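Local coordinates for protein thiamin pyrophosphokinase (PDB 3K94) that probably catalyses the transfer of a pyrophosphate group from ATP to thiamine, yielding thiamine diphosphate, the coenzyme form of vitamin B1, at residues A162-T167 and G195-S200; T134-G139 and L204-S209; Y141-D146 and N188-S193; Y154-E159 and I178-T183. All coordinates share one frame; numbering follows the deposited sequence.

Contact 1: residues A162-T167 and G195-S200; sequences AEFTLT and GTFSFS
Thr167 and Thr196 share a short hydroxyl-to-hydroxyl hydrogen bond, OG1 to OG1 2.6 Å, laid over a ladder of backbone bonds. Their residues form a hydrogen-bonded antiparallel pair, and each OG1 is held between its own backbone N and carbonyl carbon (chi1 72° and 55°), a rotation that lets the two oxygens meet above the strands. The ladder continues at Thr165 and Ser198, where Thr165 N reaches Ser198 O at 2.9 Å and Ser198 N returns the bond to Thr165 O. Water extends this hydrophilic face: one molecule donates to Thr165 O and bonds Thr196 OG1, while a second donates to Glu163 O at 2.6 Å and bonds Ser198 OG. Thr165 OG1 turns instead to the backbone N of Asn175. Beyond the regular strands, Ser200 N bonds Ala162 O from above the carbonyl plane, and Ser200 OG makes only a weak bond to Glu163 OE2.

The other face is apolar. Leu166 and Phe197 form a non-hydrogen-bonded pair in which the CD2 branch of the leucine touches Phe197 CB at 3.5 Å, reaching the base of that side chain. Phe164 brings its ring edge to Phe199 CB, with CD1 4.2 Å away, and its CE1 lies 4.0 Å from Phe197 CB. Strand 194-199 is the middle of a three-stranded antiparallel sheet, flanked by 165-167 and 139-144, whose aromatic face packs against Leu204 and Met206 of strand 204-209 and the ring of Tyr154.

Contact 2: residues T134-G139 and L204-S209; sequences TVHLPG and LMMIRS
Met206, a selenomethionine, lays its CE methyl beside two side chains of the facing strand, 3.7 Å from Thr134 OG1 and 4.0 Å from His136 CE1. Its chain is extended through CG and SE and then bends at the last torsion (chi3 56°), which brings the methyl back alongside Thr134; the two side chains run the same way, whereas the imidazole is approached obliquely. Leu204 O lies near the plane of that imidazole, at its edge, while the backbone N of His136 bonds the same oxygen at 2.8 Å. The return bond, from Leu204 N to His136 O, lies in the carbonyl plane.

Two residues along, Thr134 and Met206 form another hydrogen-bonded pair; Thr134 N approaches Met206 O almost in line with the C=O bond. A water bonded to Thr134 OG1 also donates to Met206 O. These rungs join neighbouring antiparallel strands, 131-136 and 204-209, in the large mixed sheet that runs from the parallel strands of the probable catalytic part toward the part that probably binds thiamine. Replacing His136 by an alanine would probably leave the Met206 methyl without its imidazole neighbour and deprive Phe197 of its edge-to-face ring partner.

Between the two hydrogen-bonded pairs, Val135 and Met205 face the other side of the sheet, with Val135 CG1 4.3 Å from Met205 CB. A chi1 of 176° swings Met205 CG away from its backbone N and to within 3.6 Å of Thr134 O, before the side chain leads away to Phe110 of the second subunit.

Contact 3: residues Y141-D146 and N188-S193; sequences YTVMYD and NELIQS
Leu190 drives its CD2 methyl against the backbone where strand 139-144 ends, 3.4 Å from Tyr145 N and 3.6 Å from Met144 C. The same methyl meets Val143 CG1 at 3.9 Å, the two side chains sliding past one another in opposite directions. With CG anti to the backbone nitrogen (chi1 -176°), Leu190 carries this branch across to the strand. Val143 CG1, in the equivalent position on its own residue, faces it.

Next to this apolar touch, Tyr145 N donates to Ser193 O at 3.0 Å, with the donor 37° above the carbonyl plane. Tyr145 CB follows at 3.3 Å from Ser193 O, although the phenol ring itself leads away.

Farther out, Asn188 OD1 accepts from Glu189 N in the amide plane, on a lone pair, at 2.8 Å; Asn188 ND2 bonds Tyr171 O, so the side-chain amide is engaged at both ends where the loop begins. On the strand side, Arg208 NH2 bonds Met144 O. The contact joins the loop before strand 194-199 to the end of the sheet strand that 194-199 itself pairs with. Its chemistry, one backbone bond beside a single methyl, implies a joint whose polar recognition depends on main-chain atoms, with leucine supplying the apolar fit.

Contact 4: residues Y154-E159 and I178-T183; sequences YIPVSE and ISRGST
Pro156, on a strand of the large mixed sheet, packs against Ile178 of the small two-stranded antiparallel sheet formed by 160-161 and 178-179. This is the tight part: Ile178 CG2 sits 3.8 Å from both CB and CG of the proline, the side chains crossing at about a right angle, and Val161 touches both residues. Thr183 O adds a polar neighbour, 3.7 Å from Pro156 CG. Arg180 belongs to the packed part too, extended from CG to NE along the 156-158 backbone, with Pro156 O over one face of its guanidinium and NH1 3.1 Å from Val157 O. Its NH2 forms a salt bridge with Glu114 of the second subunit, where it also packs on Leu117, so the arginine ties this turn to the dimer interface. Were Arg180 an alanine, Glu114 of the second subunit would probably lose its charged mate and the carbonyls of Pro156 and Val157 their cover.

The outer side, at Glu159, is looser and wetter: the exposed carboxylate stays 5.2 Å from the arginine (OE1 to NH1), and a water lies between Glu159 OE2 and Arg180 O. The backbone bond from Arg180 N to Glu159 O measures 2.9 Å and is almost straight, 176° at the hydrogen.

Overall arrangement
Contact 2 closes the longest loop, and the other three lie nested within it; contact 4 is in turn nested inside contact 3, while contact 1 crosses both. Contacts 2 and 4 share the large mixed sheet through neighbouring strands 204-209 and 151-156, their centres about 12 Å apart, and both touch the second subunit. Contacts 1 and 3 meet in the three-stranded sheet, centres about 13 Å apart. Contacts 3 and 4 are the most separated pair, at about 21 Å between centres. Together they knit the antiparallel end of the large mixed sheet to the three-stranded sheet and the small 160-161/178-179 pair, with Phe164, Phe197 and Tyr154 packed between.

Contact 1: residues A162-T167 and G195-S200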
loop_
_atom_site.group_PDB
_atom_site.type_symbol
_atom_site.label_atom_id
_atom_site.label_comp_id
_atom_site.label_asym_id
_atom_site.label_seq_id
_atom_site.Cartn_x
_atom_site.Cartn_y
_atom_site.Cartn_z
ATOM N N ALA B 162 14.196 16.284 -9.014
ATOM C CA ALA B 162 14.708 17.083 -10.127
ATOM C C ALA B 162 15.323 16.250 -11.235
ATOM O O ALA B 162 15.809 15.136 -11.003
ATOM C CB ALA B 162 15.703 18.128 -9.631
ATOM N N GLU B 163 15.284 16.826 -12.435
ATOM C CA GLU B 163 15.875 16.274 -13.643
ATOM C C GLU B 163 15.528 14.809 -13.853
ATOM O O GLU B 163 16.385 13.993 -14.176
ATOM C CB GLU B 163 17.391 16.480 -13.655
ATOM C CG GLU B 163 17.830 17.927 -13.478
ATOM C CD GLU B 163 19.344 18.059 -13.421
ATOM O OE1 GLU B 163 20.027 17.411 -14.243
ATOM O OE2 GLU B 163 19.855 18.799 -12.555
ATOM N N PHE B 164 14.256 14.479 -13.672
ATOM C CA PHE B 164 13.806 13.128 -13.926
ATOM C C PHE B 164 13.880 12.821 -15.429
ATOM O O PHE B 164 13.347 13.562 -16.248
ATOM C CB PHE B 164 12.396 12.936 -13.388
ATOM C CG PHE B 164 11.928 11.531 -13.459
ATOM C CD1 PHE B 164 12.587 10.538 -12.746
ATOM C CD2 PHE B 164 10.840 11.185 -14.242
ATOM C CE1 PHE B 164 12.164 9.227 -12.813
ATOM C CE2 PHE B 164 10.407 9.875 -14.297
ATOM C CZ PHE B 164 11.072 8.895 -13.574
ATOM N N THR B 165 14.552 11.727 -15.784
ATOM C CA THR B 165 14.770 11.387 -17.187
ATOM C C THR B 165 14.586 9.895 -17.427
ATOM O O THR B 165 15.115 9.066 -16.683
ATOM C CB THR B 165 16.182 11.805 -17.639
ATOM O OG1 THR B 165 16.310 13.227 -17.538
ATOM C CG2 THR B 165 16.457 11.350 -19.078
ATOM N N LEU B 166 13.809 9.554 -18.449
ATOM C CA LEU B 166 13.582 8.156 -18.802
ATOM C C LEU B 166 14.138 7.847 -20.182
ATOM O O LEU B 166 14.084 8.694 -21.068
ATOM C CB LEU B 166 12.090 7.824 -18.804
ATOM C CG LEU B 166 11.267 7.961 -17.524
ATOM C CD1 LEU B 166 9.783 7.767 -17.852
ATOM C CD2 LEU B 166 11.729 6.947 -16.484
ATOM N N THR B 167 14.683 6.639 -20.352
ATOM C CA THR B 167 14.994 6.107 -21.680
ATOM C C THR B 167 14.362 4.716 -21.825
ATOM O O THR B 167 14.337 3.944 -20.868
ATOM C CB THR B 167 16.531 6.059 -21.971
ATOM O OG1 THR B 167 17.157 5.022 -21.201
ATOM C CG2 THR B 167 17.213 7.422 -21.669
ATOM N N GLY B 195 15.868 -0.124 -20.224
ATOM C CA GLY B 195 15.772 1.322 -20.150
ATOM C C GLY B 195 16.400 1.840 -18.878
ATOM O O GLY B 195 16.918 1.063 -18.080
ATOM N N THR B 196 16.358 3.156 -18.695
ATOM C CA THR B 196 16.874 3.774 -17.486
ATOM C C THR B 196 15.901 4.812 -16.935
ATOM O O THR B 196 15.056 5.345 -17.671
ATOM C CB THR B 196 18.210 4.490 -17.763
ATOM O OG1 THR B 196 18.031 5.423 -18.828
ATOM C CG2 THR B 196 19.281 3.497 -18.177
ATOM N N PHE B 197 16.008 5.076 -15.636
ATOM C CA PHE B 197 15.466 6.295 -15.052
ATOM C C PHE B 197 16.568 6.960 -14.265
ATOM O O PHE B 197 17.424 6.279 -13.722
ATOM C CB PHE B 197 14.194 6.063 -14.201
ATOM C CG PHE B 197 14.382 5.173 -12.985
ATOM C CD1 PHE B 197 14.372 3.789 -13.110
ATOM C CD2 PHE B 197 14.492 5.722 -11.710
ATOM C CE1 PHE B 197 14.515 2.958 -11.992
ATOM C CE2 PHE B 197 14.633 4.905 -10.567
ATOM C CZ PHE B 197 14.646 3.517 -10.715
ATOM N N SER B 198 16.570 8.285 -14.225
ATOM C CA SER B 198 17.580 8.992 -13.456
ATOM C C SER B 198 17.015 10.296 -12.948
ATOM O O SER B 198 16.072 10.839 -13.517
ATOM C CB SER B 198 18.840 9.250 -14.298
ATOM O OG SER B 198 18.596 10.193 -15.336
ATOM N N PHE B 199 17.599 10.802 -11.875
ATOM C CA PHE B 199 17.194 12.078 -11.318
ATOM C C PHE B 199 18.346 12.589 -10.487
ATOM O O PHE B 199 19.157 11.799 -10.013
ATOM C CB PHE B 199 15.894 11.962 -10.496
ATOM C CG PHE B 199 15.938 10.924 -9.391
ATOM C CD1 PHE B 199 15.764 9.575 -9.679
ATOM C CD2 PHE B 199 16.122 11.303 -8.065
ATOM C CE1 PHE B 199 15.796 8.614 -8.668
ATOM C CE2 PHE B 199 16.142 10.347 -7.035
ATOM C CZ PHE B 199 15.983 8.999 -7.337
ATOM N N SER B 200 18.421 13.904 -10.311
ATOM C CA SER B 200 19.586 14.506 -9.663
ATOM C C SER B 200 19.312 14.910 -8.223
ATOM O O SER B 200 20.237 15.097 -7.441
ATOM C CB SER B 200 20.054 15.735 -10.450
ATOM O OG SER B 200 19.113 16.782 -10.313
HETATM O O HOH W 1 18.636 13.003 -14.851
HETATM O O HOH W 2 17.417 7.824 -17.627
#

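Contact 2: residues T134-G139 and L204-S209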
loop_
_atom_site.group_PDB
_atom_site.type_symbol
_atom_site.label_atom_id
_atom_site.label_comp_id
_atom_site.label_asym_id
_atom_site.label_seq_id
_atom_site.Cartn_x
_atom_site.Cartn_y
_atom_site.Cartn_z
ATOM N N THR B 134 10.182 -0.400 -4.884
ATOM C CA THR B 134 11.519 0.037 -4.526
ATOM C C THR B 134 11.531 1.553 -4.346
ATOM O O THR B 134 10.705 2.267 -4.924
ATOM C CB THR B 134 12.571 -0.335 -5.608
ATOM O OG1 THR B 134 12.173 0.183 -6.892
ATOM C CG2 THR B 134 12.752 -1.839 -5.705
ATOM N N VAL B 135 12.470 2.044 -3.543
ATOM C CA VAL B 135 12.660 3.485 -3.382
ATOM C C VAL B 135 14.112 3.821 -3.708
ATOM O O VAL B 135 15.002 2.989 -3.521
ATOM C CB VAL B 135 12.283 3.970 -1.958
ATOM C CG1 VAL B 135 10.824 3.607 -1.634
ATOM C CG2 VAL B 135 13.217 3.370 -0.941
ATOM N N HIS B 136 14.352 5.033 -4.193
ATOM C CA HIS B 136 15.658 5.371 -4.756
ATOM C C HIS B 136 16.143 6.772 -4.399
ATOM O O HIS B 136 15.355 7.725 -4.338
ATOM C CB HIS B 136 15.618 5.241 -6.284
ATOM C CG HIS B 136 15.280 3.866 -6.758
ATOM N ND1 HIS B 136 13.995 3.484 -7.083
ATOM C CD2 HIS B 136 16.056 2.773 -6.944
ATOM C CE1 HIS B 136 13.997 2.216 -7.457
ATOM N NE2 HIS B 136 15.233 1.758 -7.368
ATOM N N LEU B 137 17.452 6.885 -4.210
ATOM C CA LEU B 137 18.118 8.172 -4.054
ATOM C C LEU B 137 18.640 8.603 -5.426
ATOM O O LEU B 137 18.614 7.815 -6.372
ATOM C CB LEU B 137 19.257 8.046 -3.036
ATOM C CG LEU B 137 18.799 7.578 -1.635
ATOM C CD1 LEU B 137 19.960 7.522 -0.645
ATOM C CD2 LEU B 137 17.671 8.459 -1.070
ATOM N N PRO B 138 19.112 9.855 -5.551
ATOM C CA PRO B 138 19.568 10.288 -6.877
ATOM C C PRO B 138 20.628 9.368 -7.483
ATOM O O PRO B 138 21.459 8.779 -6.779
ATOM C CB PRO B 138 20.134 11.689 -6.611
ATOM C CG PRO B 138 19.322 12.190 -5.443
ATOM C CD PRO B 138 19.114 10.963 -4.575
ATOM N N GLY B 139 20.570 9.240 -8.804
ATOM C CA GLY B 139 21.477 8.384 -9.546
ATOM C C GLY B 139 20.815 7.971 -10.844
ATOM O O GLY B 139 19.767 8.512 -11.204
ATOM N N LEU B 204 12.647 8.947 -4.808
ATOM C CA LEU B 204 11.614 8.524 -5.746
ATOM C C LEU B 204 11.232 7.065 -5.577
ATOM O O LEU B 204 12.099 6.194 -5.442
ATOM C CB LEU B 204 12.093 8.752 -7.176
ATOM C CG LEU B 204 11.107 8.451 -8.298
ATOM C CD1 LEU B 204 10.109 9.596 -8.407
ATOM C CD2 LEU B 204 11.837 8.263 -9.618
HETATM N N MSE B 205 9.932 6.796 -5.606
HETATM C CA MSE B 205 9.444 5.433 -5.507
HETATM C C MSE B 205 9.105 4.870 -6.874
HETATM O O MSE B 205 8.441 5.527 -7.670
HETATM C CB MSE B 205 8.209 5.378 -4.602
HETATM C CG MSE B 205 7.583 4.002 -4.525
HETATM SE SE MSE B 205 6.046 3.887 -3.294
HETATM C CE MSE B 205 5.062 5.464 -3.862
HETATM N N MSE B 206 9.562 3.653 -7.152
HETATM C CA MSE B 206 9.111 2.951 -8.349
HETATM C C MSE B 206 8.295 1.715 -8.009
HETATM O O MSE B 206 8.690 0.918 -7.170
HETATM C CB MSE B 206 10.273 2.546 -9.256
HETATM C CG MSE B 206 9.795 1.761 -10.489
HETATM SE SE MSE B 206 11.208 1.217 -11.761
HETATM C CE MSE B 206 12.393 0.223 -10.542
ATOM N N ILE B 207 7.151 1.562 -8.666
ATOM C CA ILE B 207 6.402 0.321 -8.574
ATOM C C ILE B 207 6.221 -0.287 -9.960
ATOM O O ILE B 207 5.725 0.370 -10.870
ATOM C CB ILE B 207 5.038 0.524 -7.897
ATOM C CG1 ILE B 207 5.233 0.997 -6.452
ATOM C CG2 ILE B 207 4.241 -0.784 -7.931
ATOM C CD1 ILE B 207 3.976 1.613 -5.819
ATOM N N ARG B 208 6.672 -1.527 -10.122
ATOM C CA ARG B 208 6.410 -2.285 -11.339
ATOM C C ARG B 208 5.377 -3.311 -10.967
ATOM O O ARG B 208 5.523 -4.014 -9.971
ATOM C CB ARG B 208 7.676 -2.970 -11.874
ATOM C CG ARG B 208 8.816 -2.022 -12.216
ATOM C CD ARG B 208 10.039 -2.785 -12.736
ATOM N NE ARG B 208 9.836 -3.273 -14.100
ATOM C CZ ARG B 208 10.739 -3.939 -14.824
ATOM N NH1 ARG B 208 11.944 -4.221 -14.335
ATOM N NH2 ARG B 208 10.425 -4.335 -16.046
ATOM N N SER B 209 4.312 -3.398 -11.744
ATOM C CA SER B 209 3.232 -4.273 -11.356
ATOM C C SER B 209 2.635 -5.025 -12.532
ATOM O O SER B 209 2.982 -4.781 -13.685
ATOM C CB SER B 209 2.142 -3.474 -10.634
ATOM O OG SER B 209 1.660 -2.401 -11.432
HETATM O O HOH W 3 10.488 -1.470 -8.337
#

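Contact 3: residues Y141-D146 and N188-S193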
loop_
_atom_site.group_PDB
_atom_site.type_symbol
_atom_site.label_atom_id
_atom_site.label_comp_id
_atom_site.label_asym_id
_atom_site.label_seq_id
_atom_site.Cartn_x
_atom_site.Cartn_y
_atom_site.Cartn_z
ATOM N N TYR B 141 19.489 4.486 -12.904
ATOM C CA TYR B 141 19.131 3.113 -12.583
ATOM C C TYR B 141 18.637 2.422 -13.821
ATOM O O TYR B 141 18.032 3.055 -14.681
ATOM C CB TYR B 141 18.041 3.095 -11.507
ATOM C CG TYR B 141 18.474 3.758 -10.222
ATOM C CD1 TYR B 141 19.202 3.046 -9.267
ATOM C CD2 TYR B 141 18.179 5.096 -9.969
ATOM C CE1 TYR B 141 19.617 3.648 -8.095
ATOM C CE2 TYR B 141 18.588 5.709 -8.797
ATOM C CZ TYR B 141 19.312 4.978 -7.868
ATOM O OH TYR B 141 19.724 5.570 -6.698
ATOM N N THR B 142 18.877 1.123 -13.918
ATOM C CA THR B 142 18.375 0.361 -15.052
ATOM C C THR B 142 17.013 -0.225 -14.753
ATOM O O THR B 142 16.631 -0.402 -13.593
ATOM C CB THR B 142 19.314 -0.812 -15.442
ATOM O OG1 THR B 142 19.402 -1.731 -14.348
ATOM C CG2 THR B 142 20.699 -0.301 -15.792
ATOM N N VAL B 143 16.290 -0.531 -15.821
ATOM C CA VAL B 143 15.044 -1.251 -15.737
ATOM C C VAL B 143 15.132 -2.254 -16.880
ATOM O O VAL B 143 15.374 -1.869 -18.018
ATOM C CB VAL B 143 13.849 -0.282 -15.955
ATOM C CG1 VAL B 143 12.542 -1.033 -16.016
ATOM C CG2 VAL B 143 13.814 0.766 -14.862
HETATM N N MSE B 144 14.958 -3.538 -16.591
HETATM C CA MSE B 144 15.103 -4.557 -17.621
HETATM C C MSE B 144 13.758 -5.173 -17.929
HETATM O O MSE B 144 12.940 -5.351 -17.036
HETATM C CB MSE B 144 16.083 -5.655 -17.177
HETATM C CG MSE B 144 17.397 -5.132 -16.597
HETATM SE SE MSE B 144 18.460 -4.047 -17.847
HETATM C CE MSE B 144 18.664 -5.361 -19.262
ATOM N N TYR B 145 13.524 -5.502 -19.196
ATOM C CA TYR B 145 12.277 -6.151 -19.555
ATOM C C TYR B 145 12.026 -7.323 -18.616
ATOM O O TYR B 145 12.931 -8.102 -18.333
ATOM C CB TYR B 145 12.267 -6.644 -20.998
ATOM C CG TYR B 145 11.044 -7.478 -21.264
ATOM C CD1 TYR B 145 9.816 -6.878 -21.465
ATOM C CD2 TYR B 145 11.105 -8.869 -21.264
ATOM C CE1 TYR B 145 8.681 -7.625 -21.688
ATOM C CE2 TYR B 145 9.962 -9.634 -21.484
ATOM C CZ TYR B 145 8.755 -8.998 -21.697
ATOM O OH TYR B 145 7.607 -9.726 -21.921
ATOM N N ASP B 146 10.797 -7.434 -18.117
ATOM C CA ASP B 146 10.442 -8.527 -17.211
ATOM C C ASP B 146 9.012 -8.982 -17.467
ATOM O O ASP B 146 8.061 -8.203 -17.332
ATOM C CB ASP B 146 10.611 -8.101 -15.753
ATOM C CG ASP B 146 10.450 -9.257 -14.782
ATOM O OD1 ASP B 146 9.707 -10.214 -15.106
ATOM O OD2 ASP B 146 11.067 -9.197 -13.691
ATOM N N ASN B 188 3.849 4.531 -16.795
ATOM C CA ASN B 188 4.601 4.338 -18.021
ATOM C C ASN B 188 4.778 2.856 -18.292
ATOM O O ASN B 188 4.284 2.008 -17.552
ATOM C CB ASN B 188 5.945 5.091 -17.960
ATOM C CG ASN B 188 6.366 5.685 -19.315
ATOM O OD1 ASN B 188 6.199 5.059 -20.365
ATOM N ND2 ASN B 188 6.941 6.887 -19.288
ATOM N N GLU B 189 5.461 2.548 -19.375
ATOM C CA GLU B 189 5.620 1.171 -19.788
ATOM C C GLU B 189 6.973 1.038 -20.462
ATOM O O GLU B 189 7.334 1.838 -21.335
ATOM C CB GLU B 189 4.499 0.788 -20.746
ATOM C CG GLU B 189 4.477 -0.669 -21.152
ATOM C CD GLU B 189 3.478 -0.921 -22.265
ATOM O OE1 GLU B 189 2.749 0.030 -22.626
ATOM O OE2 GLU B 189 3.415 -2.058 -22.774
ATOM N N LEU B 190 7.740 0.041 -20.050
ATOM C CA LEU B 190 9.015 -0.183 -20.693
ATOM C C LEU B 190 8.717 -0.759 -22.078
ATOM O O LEU B 190 8.088 -1.808 -22.192
ATOM C CB LEU B 190 9.886 -1.134 -19.867
ATOM C CG LEU B 190 11.304 -1.362 -20.400
ATOM C CD1 LEU B 190 12.093 -0.067 -20.323
ATOM C CD2 LEU B 190 12.030 -2.495 -19.641
ATOM N N ILE B 191 9.134 -0.063 -23.129
ATOM C CA ILE B 191 8.873 -0.548 -24.476
ATOM C C ILE B 191 10.085 -1.325 -25.006
ATOM O O ILE B 191 9.946 -2.377 -25.628
ATOM C CB ILE B 191 8.518 0.602 -25.445
ATOM C CG1 ILE B 191 7.157 1.198 -25.090
ATOM C CG2 ILE B 191 8.463 0.088 -26.867
ATOM C CD1 ILE B 191 6.028 0.166 -25.127
ATOM N N GLN B 192 11.278 -0.809 -24.757
ATOM C CA GLN B 192 12.470 -1.476 -25.261
ATOM C C GLN B 192 12.871 -2.654 -24.367
ATOM O O GLN B 192 12.218 -2.945 -23.361
ATOM C CB GLN B 192 13.622 -0.489 -25.415
ATOM C CG GLN B 192 13.329 0.697 -26.345
ATOM C CD GLN B 192 13.170 0.281 -27.795
ATOM O OE1 GLN B 192 13.459 -0.858 -28.158
ATOM N NE2 GLN B 192 12.706 1.205 -28.634
ATOM N N SER B 193 13.944 -3.331 -24.763
ATOM C CA SER B 193 14.450 -4.486 -24.056
ATOM C C SER B 193 14.934 -4.047 -22.679
ATOM O O SER B 193 14.972 -4.830 -21.731
ATOM C CB SER B 193 15.620 -5.074 -24.851
ATOM O OG SER B 193 15.840 -6.429 -24.531
#

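Contact 4: residues Y154-E159 and I178-T183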
loop_
_atom_site.group_PDB
_atom_site.type_symbol
_atom_site.label_atom_id
_atom_site.label_comp_id
_atom_site.label_asym_id
_atom_site.label_seq_id
_atom_site.Cartn_x
_atom_site.Cartn_y
_atom_site.Cartn_z
ATOM N N TYR B 154 5.984 5.802 -11.206
ATOM C CA TYR B 154 6.927 6.559 -10.404
ATOM C C TYR B 154 6.170 7.539 -9.539
ATOM O O TYR B 154 5.301 8.273 -10.030
ATOM C CB TYR B 154 7.922 7.303 -11.289
ATOM C CG TYR B 154 8.823 6.367 -12.042
ATOM C CD1 TYR B 154 9.903 5.769 -11.415
ATOM C CD2 TYR B 154 8.590 6.068 -13.382
ATOM C CE1 TYR B 154 10.728 4.901 -12.097
ATOM C CE2 TYR B 154 9.409 5.212 -14.070
ATOM C CZ TYR B 154 10.477 4.621 -13.424
ATOM O OH TYR B 154 11.300 3.753 -14.105
ATOM N N ILE B 155 6.498 7.532 -8.251
ATOM C CA ILE B 155 5.891 8.433 -7.290
ATOM C C ILE B 155 6.969 9.135 -6.482
ATOM O O ILE B 155 7.821 8.479 -5.889
ATOM C CB ILE B 155 4.947 7.685 -6.347
ATOM C CG1 ILE B 155 3.817 7.053 -7.146
ATOM C CG2 ILE B 155 4.376 8.634 -5.292
ATOM C CD1 ILE B 155 2.875 6.208 -6.316
ATOM N N PRO B 156 6.946 10.478 -6.464
ATOM C CA PRO B 156 7.920 11.244 -5.679
ATOM C C PRO B 156 7.660 11.074 -4.181
ATOM O O PRO B 156 6.527 11.193 -3.745
ATOM C CB PRO B 156 7.625 12.688 -6.083
ATOM C CG PRO B 156 6.174 12.683 -6.394
ATOM C CD PRO B 156 5.909 11.346 -7.048
ATOM N N VAL B 157 8.697 10.775 -3.413
ATOM C CA VAL B 157 8.577 10.664 -1.967
ATOM C C VAL B 157 8.938 12.001 -1.321
ATOM O O VAL B 157 8.254 12.480 -0.412
ATOM C CB VAL B 157 9.488 9.543 -1.419
ATOM C CG1 VAL B 157 9.518 9.570 0.092
ATOM C CG2 VAL B 157 9.020 8.184 -1.925
ATOM N N SER B 158 10.020 12.600 -1.801
ATOM C CA SER B 158 10.428 13.934 -1.374
ATOM C C SER B 158 9.528 14.991 -2.010
ATOM O O SER B 158 8.807 14.712 -2.975
ATOM C CB SER B 158 11.867 14.175 -1.798
ATOM O OG SER B 158 11.967 13.992 -3.197
ATOM N N GLU B 159 9.580 16.208 -1.481
ATOM C CA GLU B 159 8.733 17.284 -1.982
ATOM C C GLU B 159 8.956 17.538 -3.477
ATOM O O GLU B 159 8.018 17.840 -4.222
ATOM C CB GLU B 159 8.952 18.565 -1.173
ATOM C CG GLU B 159 7.688 19.372 -0.982
ATOM C CD GLU B 159 6.538 18.519 -0.468
ATOM O OE1 GLU B 159 6.791 17.591 0.337
ATOM O OE2 GLU B 159 5.381 18.772 -0.868
ATOM N N ILE B 178 9.646 17.382 -11.073
ATOM C CA ILE B 178 8.532 16.730 -10.402
ATOM C C ILE B 178 8.285 17.331 -9.035
ATOM O O ILE B 178 9.191 17.343 -8.202
ATOM C CB ILE B 178 8.807 15.238 -10.168
ATOM C CG1 ILE B 178 8.936 14.480 -11.490
ATOM C CG2 ILE B 178 7.714 14.637 -9.317
ATOM C CD1 ILE B 178 9.231 12.976 -11.295
ATOM N N SER B 179 7.056 17.809 -8.808
ATOM C CA SER B 179 6.626 18.298 -7.493
ATOM C C SER B 179 5.532 17.401 -6.931
ATOM O O SER B 179 4.555 17.092 -7.612
ATOM C CB SER B 179 6.104 19.741 -7.575
ATOM O OG SER B 179 7.052 20.607 -8.172
ATOM N N ARG B 180 5.703 16.973 -5.688
ATOM C CA ARG B 180 4.712 16.125 -5.056
ATOM C C ARG B 180 3.428 16.938 -4.894
ATOM O O ARG B 180 3.481 18.143 -4.635
ATOM C CB ARG B 180 5.224 15.628 -3.702
ATOM C CG ARG B 180 4.521 14.382 -3.207
ATOM C CD ARG B 180 4.906 14.009 -1.787
ATOM N NE ARG B 180 4.156 12.829 -1.370
ATOM C CZ ARG B 180 4.358 12.166 -0.235
ATOM N NH1 ARG B 180 5.300 12.570 0.609
ATOM N NH2 ARG B 180 3.624 11.095 0.054
ATOM N N GLY B 181 2.276 16.290 -5.057
ATOM C CA GLY B 181 1.003 16.990 -5.003
ATOM C C GLY B 181 0.550 17.425 -6.388
ATOM O O GLY B 181 -0.593 17.202 -6.784
ATOM N N SER B 182 1.460 18.044 -7.131
ATOM C CA SER B 182 1.191 18.432 -8.509
ATOM C C SER B 182 1.339 17.236 -9.457
ATOM O O SER B 182 0.502 17.009 -10.328
ATOM C CB SER B 182 2.128 19.561 -8.928
ATOM O OG SER B 182 1.958 19.861 -10.301
ATOM N N THR B 183 2.426 16.491 -9.293
ATOM C CA THR B 183 2.594 15.215 -9.970
ATOM C C THR B 183 2.317 14.098 -8.964
ATOM O O THR B 183 3.105 13.859 -8.044
ATOM C CB THR B 183 4.017 15.054 -10.524
ATOM O OG1 THR B 183 4.211 15.961 -11.612
ATOM C CG2 THR B 183 4.230 13.643 -11.014
HETATM O O HOH W 4 5.569 19.362 -3.333
#